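Local coordinates for protein homoserine kinase (Listeria monocytogenes, PDB 3HUL) that probably catalyses the ATP-dependent phosphorylation of L-homoserine to O-phospho-L-homoserine, the fourth step from aspartate to threonine, at residues A91-G96 / A118-H123; N192-A197 / E208-D213. One frame throughout, in Å; residues are numbered along the deposited sequence.

Contact 1 (A91-G96 / A118-H123); sequences AAVVAG and AEIEGH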
loop_
_atom_site.group_PDB
_atom_site.type_symbol
_atom_site.label_atom_id
_atom_site.label_comp_id
_atom_site.label_asym_id
_atom_site.label_seq_id
_atom_site.Cartn_x
_atom_site.Cartn_y
_atom_site.Cartn_z
ATOM N N ALA A 91 -19.785 19.390 7.398
ATOM C CA ALA A 91 -18.858 20.456 7.007
ATOM C C ALA A 91 -19.007 21.707 7.904
ATOM O O ALA A 91 -17.984 22.357 8.252
ATOM C CB ALA A 91 -19.016 20.831 5.538
ATOM N N ALA A 92 -20.255 22.005 8.301
ATOM C CA ALA A 92 -20.536 23.154 9.163
ATOM C C ALA A 92 -19.957 22.940 10.558
ATOM O O ALA A 92 -19.329 23.852 11.119
ATOM C CB ALA A 92 -22.076 23.500 9.194
ATOM N N VAL A 93 -20.114 21.734 11.101
ATOM C CA VAL A 93 -19.539 21.387 12.394
ATOM C C VAL A 93 -17.997 21.512 12.366
ATOM O O VAL A 93 -17.395 22.175 13.208
ATOM C CB VAL A 93 -19.942 19.959 12.834
ATOM C CG1 VAL A 93 -19.084 19.508 14.025
ATOM C CG2 VAL A 93 -21.471 19.866 13.154
ATOM N N VAL A 94 -17.372 20.897 11.371
ATOM C CA VAL A 94 -15.924 21.040 11.180
ATOM C C VAL A 94 -15.503 22.513 11.025
ATOM O O VAL A 94 -14.512 22.926 11.586
ATOM C CB VAL A 94 -15.442 20.171 9.985
ATOM C CG1 VAL A 94 -13.958 20.474 9.615
ATOM C CG2 VAL A 94 -15.686 18.703 10.297
ATOM N N ALA A 95 -16.259 23.289 10.271
ATOM C CA ALA A 95 -15.976 24.716 10.113
ATOM C C ALA A 95 -16.025 25.494 11.445
ATOM O O ALA A 95 -15.189 26.375 11.684
ATOM C CB ALA A 95 -16.923 25.323 9.103
ATOM N N GLY A 96 -16.983 25.149 12.309
ATOM C CA GLY A 96 -17.091 25.751 13.630
ATOM C C GLY A 96 -15.933 25.386 14.516
ATOM O O GLY A 96 -15.436 26.207 15.286
ATOM N N ALA A 118 -16.676 14.080 15.699
ATOM C CA ALA A 118 -17.365 12.781 15.708
ATOM C C ALA A 118 -18.282 12.656 16.937
ATOM O O ALA A 118 -19.411 12.167 16.837
ATOM C CB ALA A 118 -16.339 11.624 15.664
ATOM N N GLU A 119 -17.790 13.137 18.080
ATOM C CA GLU A 119 -18.585 13.235 19.315
ATOM C C GLU A 119 -19.839 14.091 19.098
ATOM O O GLU A 119 -20.923 13.734 19.551
ATOM C CB GLU A 119 -17.700 13.804 20.422
ATOM C CG GLU A 119 -18.249 13.747 21.836
ATOM C CD GLU A 119 -17.200 14.209 22.872
ATOM O OE1 GLU A 119 -16.055 13.665 22.879
ATOM O OE2 GLU A 119 -17.523 15.123 23.671
ATOM N N ILE A 120 -19.695 15.210 18.388
ATOM C CA ILE A 120 -20.845 16.062 18.071
ATOM C C ILE A 120 -21.821 15.366 17.135
ATOM O O ILE A 120 -23.041 15.397 17.362
ATOM C CB ILE A 120 -20.434 17.409 17.429
ATOM C CG1 ILE A 120 -19.668 18.273 18.445
ATOM C CG2 ILE A 120 -21.663 18.148 16.914
ATOM C CD1 ILE A 120 -19.094 19.562 17.835
ATOM N N GLU A 121 -21.296 14.753 16.071
ATOM C CA GLU A 121 -22.178 14.164 15.066
ATOM C C GLU A 121 -22.722 12.776 15.418
ATOM O O GLU A 121 -23.764 12.372 14.888
ATOM C CB GLU A 121 -21.506 14.147 13.699
ATOM C CG GLU A 121 -21.251 15.552 13.119
ATOM C CD GLU A 121 -22.472 16.151 12.436
ATOM O OE1 GLU A 121 -22.475 16.179 11.203
ATOM O OE2 GLU A 121 -23.425 16.611 13.119
ATOM N N GLY A 122 -22.024 12.059 16.303
ATOM C CA GLY A 122 -22.427 10.721 16.700
ATOM C C GLY A 122 -21.841 9.616 15.824
ATOM O O GLY A 122 -22.038 8.432 16.108
ATOM N N HIS A 123 -21.127 10.010 14.763
ATOM C CA HIS A 123 -20.423 9.069 13.863
ATOM C C HIS A 123 -19.235 9.753 13.160
ATOM O O HIS A 123 -19.246 10.965 12.954
ATOM C CB HIS A 123 -21.389 8.456 12.836
ATOM C CG HIS A 123 -22.120 9.466 12.008
ATOM N ND1 HIS A 123 -21.880 9.637 10.657
ATOM C CD2 HIS A 123 -23.109 10.334 12.326
ATOM C CE1 HIS A 123 -22.670 10.588 10.186
ATOM N NE2 HIS A 123 -23.424 11.030 11.181
#

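Contact 2 (N192-A197 / E208-D213); sequences NVMIAA and EMMERD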
loop_
_atom_site.group_PDB
_atom_site.type_symbol
_atom_site.label_atom_id
_atom_site.label_comp_id
_atom_site.label_asym_id
_atom_site.label_seq_id
_atom_site.Cartn_x
_atom_site.Cartn_y
_atom_site.Cartn_z
ATOM N N ASN A 192 -15.140 -5.350 4.506
ATOM C CA ASN A 192 -13.735 -5.813 4.538
ATOM C C ASN A 192 -13.210 -6.047 3.122
ATOM O O ASN A 192 -12.150 -5.555 2.762
ATOM C CB ASN A 192 -13.594 -7.123 5.301
ATOM C CG ASN A 192 -13.938 -7.011 6.755
ATOM O OD1 ASN A 192 -14.116 -5.915 7.297
ATOM N ND2 ASN A 192 -13.989 -8.165 7.430
ATOM N N VAL A 193 -13.968 -6.795 2.326
ATOM C CA VAL A 193 -13.593 -7.080 0.946
ATOM C C VAL A 193 -13.521 -5.798 0.096
ATOM O O VAL A 193 -12.566 -5.598 -0.663
ATOM C CB VAL A 193 -14.529 -8.153 0.308
ATOM C CG1 VAL A 193 -14.238 -8.299 -1.199
ATOM C CG2 VAL A 193 -14.314 -9.492 0.994
ATOM N N MET A 194 -14.502 -4.912 0.266
ATOM C CA MET A 194 -14.538 -3.624 -0.438
ATOM C C MET A 194 -13.246 -2.877 -0.152
ATOM O O MET A 194 -12.575 -2.428 -1.084
ATOM C CB MET A 194 -15.729 -2.782 0.009
ATOM C CG MET A 194 -15.819 -1.378 -0.633
ATOM S SD MET A 194 -17.167 -0.311 -0.007
ATOM C CE MET A 194 -16.513 0.230 1.567
ATOM N N ILE A 195 -12.888 -2.747 1.129
ATOM C CA ILE A 195 -11.653 -2.056 1.506
ATOM C C ILE A 195 -10.411 -2.751 0.900
ATOM O O ILE A 195 -9.569 -2.118 0.280
ATOM C CB ILE A 195 -11.506 -1.952 3.059
ATOM C CG1 ILE A 195 -12.578 -1.034 3.660
ATOM C CG2 ILE A 195 -10.133 -1.490 3.439
ATOM C CD1 ILE A 195 -12.893 -1.345 5.146
ATOM N N ALA A 196 -10.310 -4.062 1.061
ATOM C CA ALA A 196 -9.178 -4.789 0.495
ATOM C C ALA A 196 -9.081 -4.632 -1.042
ATOM O O ALA A 196 -7.988 -4.528 -1.600
ATOM C CB ALA A 196 -9.264 -6.248 0.865
ATOM N N ALA A 197 -10.221 -4.596 -1.721
ATOM C CA ALA A 197 -10.225 -4.514 -3.188
ATOM C C ALA A 197 -9.785 -3.160 -3.675
ATOM O O ALA A 197 -9.098 -3.056 -4.711
ATOM C CB ALA A 197 -11.638 -4.904 -3.774
ATOM N N GLU A 208 -18.914 -3.455 -6.860
ATOM C CA GLU A 208 -19.816 -4.566 -6.598
ATOM C C GLU A 208 -20.150 -4.734 -5.103
ATOM O O GLU A 208 -21.316 -4.972 -4.736
ATOM C CB GLU A 208 -19.168 -5.832 -7.147
ATOM C CG GLU A 208 -20.072 -7.059 -7.236
ATOM C CD GLU A 208 -19.512 -8.111 -8.204
ATOM O OE1 GLU A 208 -18.391 -7.900 -8.756
ATOM O OE2 GLU A 208 -20.195 -9.148 -8.413
ATOM N N MET A 209 -19.141 -4.627 -4.238
ATOM C CA MET A 209 -19.383 -4.709 -2.789
ATOM C C MET A 209 -20.122 -3.449 -2.314
ATOM O O MET A 209 -21.026 -3.509 -1.510
ATOM C CB MET A 209 -18.058 -4.895 -2.005
ATOM C CG MET A 209 -17.248 -6.191 -2.362
ATOM S SD MET A 209 -18.080 -7.772 -1.999
ATOM C CE MET A 209 -18.828 -8.170 -3.556
ATOM N N MET A 210 -19.715 -2.307 -2.839
ATOM C CA MET A 210 -20.248 -1.036 -2.438
ATOM C C MET A 210 -21.781 -0.947 -2.669
ATOM O O MET A 210 -22.467 -0.256 -1.922
ATOM C CB MET A 210 -19.498 0.058 -3.190
ATOM C CG MET A 210 -19.732 1.465 -2.718
ATOM S SD MET A 210 -18.921 2.690 -3.811
ATOM C CE MET A 210 -17.364 1.926 -4.120
ATOM N N GLU A 211 -22.301 -1.663 -3.667
ATOM C CA GLU A 211 -23.742 -1.633 -4.005
ATOM C C GLU A 211 -24.647 -2.472 -3.093
ATOM O O GLU A 211 -25.858 -2.304 -3.118
ATOM C CB GLU A 211 -23.983 -2.017 -5.473
ATOM C CG GLU A 211 -23.518 -0.938 -6.440
ATOM C CD GLU A 211 -23.948 -1.153 -7.878
ATOM O OE1 GLU A 211 -24.049 -2.312 -8.352
ATOM O OE2 GLU A 211 -24.168 -0.136 -8.551
ATOM N N ARG A 212 -24.073 -3.369 -2.292
ATOM C CA ARG A 212 -24.870 -4.138 -1.328
ATOM C C ARG A 212 -25.136 -3.344 -0.026
ATOM O O ARG A 212 -24.243 -2.670 0.504
ATOM C CB ARG A 212 -24.207 -5.487 -1.070
ATOM C CG ARG A 212 -23.715 -6.136 -2.351
ATOM C CD ARG A 212 -24.067 -7.597 -2.454
ATOM N NE ARG A 212 -23.536 -8.175 -3.694
ATOM C CZ ARG A 212 -23.869 -9.369 -4.183
ATOM N NH1 ARG A 212 -24.745 -10.149 -3.549
ATOM N NH2 ARG A 212 -23.322 -9.790 -5.316
ATOM N N ASP A 213 -26.368 -3.378 0.472
ATOM C CA ASP A 213 -26.717 -2.538 1.639
ATOM C C ASP A 213 -26.394 -3.211 2.983
ATOM O O ASP A 213 -25.442 -2.807 3.669
ATOM C CB ASP A 213 -28.179 -2.035 1.568
ATOM C CG ASP A 213 -29.210 -3.169 1.474
ATOM O OD1 ASP A 213 -28.853 -4.357 1.709
ATOM O OD2 ASP A 213 -30.394 -2.855 1.178
#

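Contact 1 (A91-G96 / A118-H123)
Val93 spreads its two methyl branches over two successive residues at the end of helix 110-121. Its CG1, anti to the backbone N (chi1 167°), meets the CD1 end of Ile120 at 3.8 Å and also lies 4.1 Å from Ile120 CG2, the two side chains sliding past one another in opposite directions. The other branch, CG2, reaches the carboxylate of Glu121, 3.8 Å from its OE2. That carboxylate is brought round by a bend at chi2 (-82°), and its other oxygen, OE1, makes a weak hydrogen bond with Ser89 at the start of helix 88-103. The nearest CA atoms, of Val93 and Ile120, are 7.9 Å apart, and side chains alone bridge the helices. Val57 of helix 57-65 also packs on Val93, and Thr61 on Ile120. Gly122 ends helix 110-121 with a positive phi of 90°, its N still bonded to Ala118 O. Ser89 and Ala91 belong to the predicted ATP-binding segment, and the contact lies beside what is probably the glycine- and serine-rich phosphate-binding loop, on the helix that follows it, as in GHMP kinases generally.

Contact 2 (N192-A197 / E208-D213)
Helices 181-198 and 203-210 follow one another across a short connection in the C-terminal part of the GHMP kinase chain, and their contact is made by three methionines and a valine, all buried. At its centre Met194 CB and Met209 CB are 3.7 Å apart; the CA atoms of these two residues come within 5.5 Å. Met209 folds back through bends at chi2 (-63°) and chi3, leading its end away from the facing helix but leaving CG 3.9 Å from Val193 CG1, with SD beside the same methyl at 4.0 Å. Met194 instead runs extended as far as its sulfur, CG anti to the backbone N (chi1 177°), and crosses Met210 at a slant, placing SD 4.0 Å from Met210 CB. Cys21 of strand 21-25 packs on Met194, and Cys243 of strand 241-244 on Met210. Glu211 forms a salt bridge with Arg231 and accepts a hydrogen bond from Ala242 N. Helix 181-198 also faces the second subunit: Asn192 ND2 and Ala196 O form hydrogen bonds with Ser20 OG and His150 NE2 of that subunit, respectively. The close apolar packing of two consecutive helices, tilted but broadly opposed in direction, makes a helical hairpin.

Overall arrangement
Both contacts join neighbouring helices of the chain by side-chain packing, but they share no element: contact 1 belongs to the N-terminal and contact 2 to the C-terminal part of the GHMP kinase chain, their centres 26 Å apart and nearest atoms about 14 Å. Contact 1 is nearer the centre of the chain, yet only partly buried, with an exposed isoleucine and a carboxylate among its partners. Contact 2 is more peripheral within the chain but wholly buried and built from three methionines and a valine at much closer backbone spacing. Their settings differ as well: the first includes the last residue of the predicted ATP-binding segment, whereas the second lies away from it and adjoins the interface with a second subunit.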